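Local coordinates for chorismate mutase (Helicobacter pylori, PDB 6AL9), which probably catalyses the Claisen rearrangement of chorismate to prephenate, as an all-helical dimer of the AroQ (type II) chorismate mutase family, at residues I46-E52 with R84-E88; L56-S60 with L72-Y76. One frame throughout, in Å; residues are numbered along the deposited sequence.

Interaction 1: residues I46-E52 with R84-E88; sequences IYCPKRE and RKFQE. With PHB (p-hydroxybenzoic acid), chain E; PYR (pyruvic acid), chain D.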
# COMPACT_ATOMS: atom_id res chain seq x y z
N ILE B 46 2.74 14.79 14.70
CA ILE B 46 2.43 14.87 13.28
C ILE B 46 1.01 14.34 13.07
O ILE B 46 0.41 14.52 12.01
CB ILE B 46 3.41 13.98 12.47
CG1 ILE B 46 4.83 14.52 12.59
CG2 ILE B 46 3.00 13.88 11.02
CD1 ILE B 46 5.00 15.92 12.03
N TYR B 47 0.48 13.69 14.11
CA TYR B 47 -0.81 13.01 14.01
C TYR B 47 -1.92 14.03 13.73
O TYR B 47 -2.22 14.87 14.58
CB TYR B 47 -1.07 12.27 15.32
CG TYR B 47 -2.27 11.32 15.34
CD1 TYR B 47 -2.63 10.56 14.23
CD2 TYR B 47 -2.99 11.15 16.51
CE1 TYR B 47 -3.70 9.69 14.29
CE2 TYR B 47 -4.05 10.27 16.58
CZ TYR B 47 -4.41 9.56 15.48
OH TYR B 47 -5.48 8.69 15.57
N CYS B 48 -2.49 13.97 12.52
CA CYS B 48 -3.74 14.68 12.21
C CYS B 48 -4.88 13.69 11.90
O CYS B 48 -5.16 13.37 10.74
CB CYS B 48 -3.56 15.70 11.07
SG CYS B 48 -5.00 16.79 10.92
N PRO B 49 -5.55 13.21 12.96
CA PRO B 49 -6.66 12.27 12.82
C PRO B 49 -7.84 12.72 11.93
O PRO B 49 -8.35 11.90 11.15
CB PRO B 49 -7.10 12.00 14.26
CG PRO B 49 -6.36 12.97 15.11
CD PRO B 49 -5.15 13.40 14.36
N LYS B 50 -8.26 13.98 12.02
CA LYS B 50 -9.32 14.50 11.12
C LYS B 50 -8.98 14.24 9.64
O LYS B 50 -9.81 13.73 8.87
CB LYS B 50 -9.56 15.99 11.36
CG LYS B 50 -10.70 16.58 10.56
CD LYS B 50 -11.15 17.94 11.09
CE LYS B 50 -11.75 17.81 12.49
NZ LYS B 50 -12.34 19.07 13.02
N ARG B 51 -7.75 14.59 9.26
CA ARG B 51 -7.29 14.41 7.91
C ARG B 51 -7.27 12.92 7.48
O ARG B 51 -7.76 12.59 6.39
CB ARG B 51 -5.90 15.03 7.76
CG ARG B 51 -5.14 14.72 6.46
CD ARG B 51 -5.80 15.31 5.23
NE ARG B 51 -5.02 15.00 4.05
CZ ARG B 51 -5.51 14.94 2.82
NH1 ARG B 51 -6.80 15.15 2.58
NH2 ARG B 51 -4.70 14.63 1.82
N GLU B 52 -6.73 12.04 8.33
CA GLU B 52 -6.70 10.60 8.07
C GLU B 52 -8.10 10.09 7.79
O GLU B 52 -8.31 9.31 6.87
CB GLU B 52 -6.10 9.83 9.25
CG GLU B 52 -4.61 10.05 9.46
CD GLU B 52 -4.01 9.13 10.52
OE1 GLU B 52 -4.76 8.27 11.06
OE2 GLU B 52 -2.78 9.27 10.83
N ARG B 84 3.67 8.71 9.25
CA ARG B 84 3.82 9.42 10.52
C ARG B 84 5.22 9.24 11.11
O ARG B 84 5.88 10.22 11.46
CB ARG B 84 2.82 8.89 11.56
CG ARG B 84 1.85 9.91 12.09
CD ARG B 84 0.97 9.32 13.19
NE ARG B 84 -0.24 8.77 12.61
CZ ARG B 84 -0.66 7.51 12.77
NH1 ARG B 84 0.02 6.66 13.54
NH2 ARG B 84 -1.78 7.10 12.17
N LYS B 85 5.64 7.99 11.27
CA LYS B 85 6.99 7.69 11.76
C LYS B 85 8.08 8.35 10.88
O LYS B 85 9.06 8.89 11.39
CB LYS B 85 7.21 6.17 11.81
CG LYS B 85 6.78 5.52 13.13
CD LYS B 85 6.20 4.11 12.99
CE LYS B 85 7.06 3.23 12.07
NZ LYS B 85 7.05 1.77 12.37
N PHE B 86 7.89 8.30 9.57
CA PHE B 86 8.86 8.85 8.65
C PHE B 86 9.03 10.37 8.88
O PHE B 86 10.16 10.87 8.98
CB PHE B 86 8.46 8.55 7.21
CG PHE B 86 9.23 9.32 6.19
CD1 PHE B 86 10.57 9.07 5.99
CD2 PHE B 86 8.61 10.31 5.43
CE1 PHE B 86 11.28 9.79 5.05
CE2 PHE B 86 9.32 11.02 4.49
CZ PHE B 86 10.65 10.76 4.30
N GLN B 87 7.89 11.07 8.98
CA GLN B 87 7.86 12.52 9.21
C GLN B 87 8.52 12.90 10.54
O GLN B 87 9.31 13.86 10.61
CB GLN B 87 6.42 13.03 9.20
CG GLN B 87 5.81 13.20 7.83
CD GLN B 87 4.33 13.56 7.88
OE1 GLN B 87 3.49 12.70 8.12
NE2 GLN B 87 4.01 14.81 7.63
N GLU B 88 8.19 12.14 11.58
CA GLU B 88 8.81 12.30 12.91
C GLU B 88 10.31 12.19 12.82
O GLU B 88 11.02 13.04 13.33
CB GLU B 88 8.31 11.23 13.89
CG GLU B 88 6.80 11.25 14.13
CD GLU B 88 6.31 12.44 14.95
OE1 GLU B 88 7.13 13.30 15.36
OE2 GLU B 88 5.09 12.54 15.16
C1' PHB E . -0.61 11.67 5.06
O1' PHB E . -1.59 11.41 4.32
O2' PHB E . 0.54 11.81 4.59
C1 PHB E . -0.84 11.80 6.54
C2 PHB E . 0.18 11.56 7.46
C3 PHB E . -0.05 11.69 8.83
C4 PHB E . -1.32 12.07 9.27
C5 PHB E . -2.34 12.32 8.35
C6 PHB E . -2.10 12.18 6.99
O4 PHB E . -1.57 12.20 10.60
C PYR D . -0.96 16.00 6.82
O PYR D . -1.54 16.37 7.86
OXT PYR D . -1.47 16.24 5.70
CA PYR D . 0.32 15.27 6.94
O3 PYR D . 0.95 15.31 7.99
CB PYR D . 0.86 14.49 5.78
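Glu52 and Arg84 meet beside the bound p-hydroxybenzoic acid in an AroQ-type chorismate mutase pocket, where the start of helix 49-61 and the loop before it face helix 69-93. Arg84 comes in side-on and gives two N-H groups to a single carboxylate oxygen: NH2 lies 2.7 Å from Glu52 OE2 and NE 3.1 Å from the same atom. The carboxylate and guanidinium planes of this salt bridge are nearly coplanar. Arginine suits the place because its flat head can bind the acid with its edge while one face lies against Tyr47 CE1.

The O4 of p-hydroxybenzoic acid donates to Glu52 OE2 and receives the backbone N-H of Cys48, the N-cap residue, at 2.8 Å in an almost straight bond (167°). The bridge from Arg84 thus steadies the acid that receives the ligand hydroxyl, and Arg30 and Ser83 also bond this ligand. Pyruvic acid takes an N-H of the side-chain NE2 of Gln87 through O3, with Arg13 of the second subunit as another donor.

Ile46 fits between the Gln87 and Glu88 side chains. Its chi1 of -65° sets CG1 beside the backbone N, running past the Glu88 carboxylate, and CG2 anti to it, 3.2 Å from Gln87 OE1. Glu88 also touches the loop at Ile46 N, which donates to OE2 at 3.3 Å, on the syn side but tilted well out of the carboxylate plane, bent to 136°.

Behind this first shell, Glu52 packs on Phe80, Gln87 on Ala34 and Ala38 of helix 9-41, and Arg51 NH2 forms a salt bridge with Asp17 OD1 of the second subunit.

Interaction 2: residues L56-S60 with L72-Y76; sequences LKRLS and LTGFY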
# COMPACT_ATOMS: atom_id res chain seq x y z
N LEU B 56 -9.78 8.38 4.31
CA LEU B 56 -10.53 7.11 4.29
C LEU B 56 -11.97 7.27 3.79
O LEU B 56 -12.43 6.51 2.93
CB LEU B 56 -10.51 6.43 5.67
CG LEU B 56 -9.20 5.66 5.92
CD1 LEU B 56 -8.97 5.29 7.37
CD2 LEU B 56 -9.15 4.41 5.08
N LYS B 57 -12.68 8.27 4.31
CA LYS B 57 -14.04 8.55 3.90
C LYS B 57 -14.10 8.73 2.39
O LYS B 57 -14.85 8.04 1.68
CB LYS B 57 -14.55 9.81 4.61
CG LYS B 57 -15.80 9.59 5.45
CD LYS B 57 -16.03 10.73 6.44
CE LYS B 57 -15.01 10.67 7.58
NZ LYS B 57 -14.99 11.87 8.47
N ARG B 58 -13.29 9.66 1.89
CA ARG B 58 -13.30 9.96 0.47
C ARG B 58 -13.02 8.67 -0.35
O ARG B 58 -13.82 8.30 -1.22
CB ARG B 58 -12.30 11.06 0.15
CG ARG B 58 -12.20 11.44 -1.31
CD ARG B 58 -11.07 12.46 -1.54
NE ARG B 58 -9.73 11.86 -1.49
CZ ARG B 58 -9.18 11.11 -2.45
NH1 ARG B 58 -9.86 10.82 -3.54
NH2 ARG B 58 -7.95 10.62 -2.29
N LEU B 59 -11.94 7.97 -0.01
CA LEU B 59 -11.59 6.72 -0.73
C LEU B 59 -12.67 5.63 -0.65
O LEU B 59 -12.87 4.87 -1.61
CB LEU B 59 -10.27 6.14 -0.22
CG LEU B 59 -9.05 6.99 -0.47
CD1 LEU B 59 -7.92 6.56 0.47
CD2 LEU B 59 -8.63 6.92 -1.93
N SER B 60 -13.35 5.54 0.49
CA SER B 60 -14.46 4.60 0.67
C SER B 60 -15.59 4.79 -0.32
O SER B 60 -16.28 3.83 -0.66
CB SER B 60 -15.02 4.74 2.08
OG SER B 60 -14.10 4.20 2.99
N LEU B 72 -9.48 -1.01 3.21
CA LEU B 72 -8.87 0.32 3.16
C LEU B 72 -8.35 0.73 4.52
O LEU B 72 -7.24 1.26 4.62
CB LEU B 72 -9.84 1.38 2.62
CG LEU B 72 -10.02 1.42 1.09
CD1 LEU B 72 -11.32 2.09 0.67
CD2 LEU B 72 -8.84 2.09 0.41
N THR B 73 -9.16 0.49 5.57
CA THR B 73 -8.78 0.83 6.93
C THR B 73 -7.47 0.11 7.30
O THR B 73 -6.55 0.73 7.79
CB THR B 73 -9.91 0.48 7.95
OG1 THR B 73 -11.05 1.32 7.73
CG2 THR B 73 -9.43 0.67 9.38
N GLY B 74 -7.38 -1.18 7.02
CA GLY B 74 -6.15 -1.91 7.30
C GLY B 74 -4.99 -1.39 6.47
O GLY B 74 -3.93 -1.06 6.99
N PHE B 75 -5.19 -1.32 5.16
CA PHE B 75 -4.18 -0.76 4.31
C PHE B 75 -3.64 0.60 4.82
O PHE B 75 -2.42 0.79 4.99
CB PHE B 75 -4.72 -0.61 2.90
CG PHE B 75 -3.67 -0.25 1.88
CD1 PHE B 75 -2.64 -1.12 1.60
CD2 PHE B 75 -3.72 0.96 1.21
CE1 PHE B 75 -1.67 -0.82 0.64
CE2 PHE B 75 -2.76 1.29 0.27
CZ PHE B 75 -1.73 0.40 -0.02
N TYR B 76 -4.54 1.55 5.05
CA TYR B 76 -4.12 2.90 5.36
C TYR B 76 -3.67 3.08 6.77
O TYR B 76 -2.92 3.98 7.04
CB TYR B 76 -5.16 3.95 4.94
CG TYR B 76 -4.92 4.39 3.51
CD1 TYR B 76 -3.94 5.33 3.21
CD2 TYR B 76 -5.62 3.81 2.46
CE1 TYR B 76 -3.70 5.71 1.92
CE2 TYR B 76 -5.38 4.20 1.16
CZ TYR B 76 -4.42 5.15 0.91
OH TYR B 76 -4.17 5.53 -0.38
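With chi1 at -80°, Leu56 turns CG away from its carbonyl carbon; chi2 at 165° extends CD1 and leaves CD2 as the branch that turns to helix 69-93. Leu59 has a similar shape, but there the extended branch, CD1, meets the ring of Tyr76. This is helix-to-helix packing between the successive helices 49-61 and 69-93 of the all-helical AroQ chorismate mutase fold. The branch of Leu56 lies against the backbone as much as against side chains: CD2 is 3.7 Å from Leu72 O and 4.0 Å from both Leu72 CB and Tyr76 CB. A branched, wholly apolar side chain suits this place, since one methyl can cover a turn of the opposite helix whose carbonyl oxygen is already engaged by the N-H of Tyr76.

Leu59 and Tyr76 cross at about a right angle. The methyl CD1 of Leu59 approaches the ring obliquely, 3.5 Å from CE2, and lies near CZ and OH as well. Tyrosine thus offers hydrocarbon to the leucine, while its hydroxyl makes a weak hydrogen bond to Asp20 of the second subunit. Leu72 adds its CD1, 4.3 Å from Leu59 CB; the same methyl also lies near Leu59 O. Ser60 can sit at this margin because its hydroxyl is tied back to its own helix, donating to Leu56 O at 2.9 Å from above the carbonyl plane. That oxygen also accepts the N-H of Ser60.

The two short segments cross at 134° between their N-to-C directions, with axes 10.9 Å apart; the loop between the two helices joins them. Ser24 on helix 9-41 of the second subunit packs against Leu59, Leu72 and Tyr76, placing this helical pair against the long helix of its partner.

Both interactions join helix 49-61, or the loop leading into it, to helix 69-93, and interaction 2 is nested inside the loop that interaction 1 closes. Their centres lie 15 Å apart, and each mixes buried with exposed residues. Near the connection between the helices, 56-60 with 72-76 relies on leucine and tyrosine packing and has no polar bond between its segments. Farther along, 46-52 with 84-88 borders the bound ligands, and there charged and amide groups take over. The second subunit reaches both: a long-helix serine packs on interaction 2, while an aspartate pairs with Arg51 and an arginine joins the pyruvic acid at interaction 1.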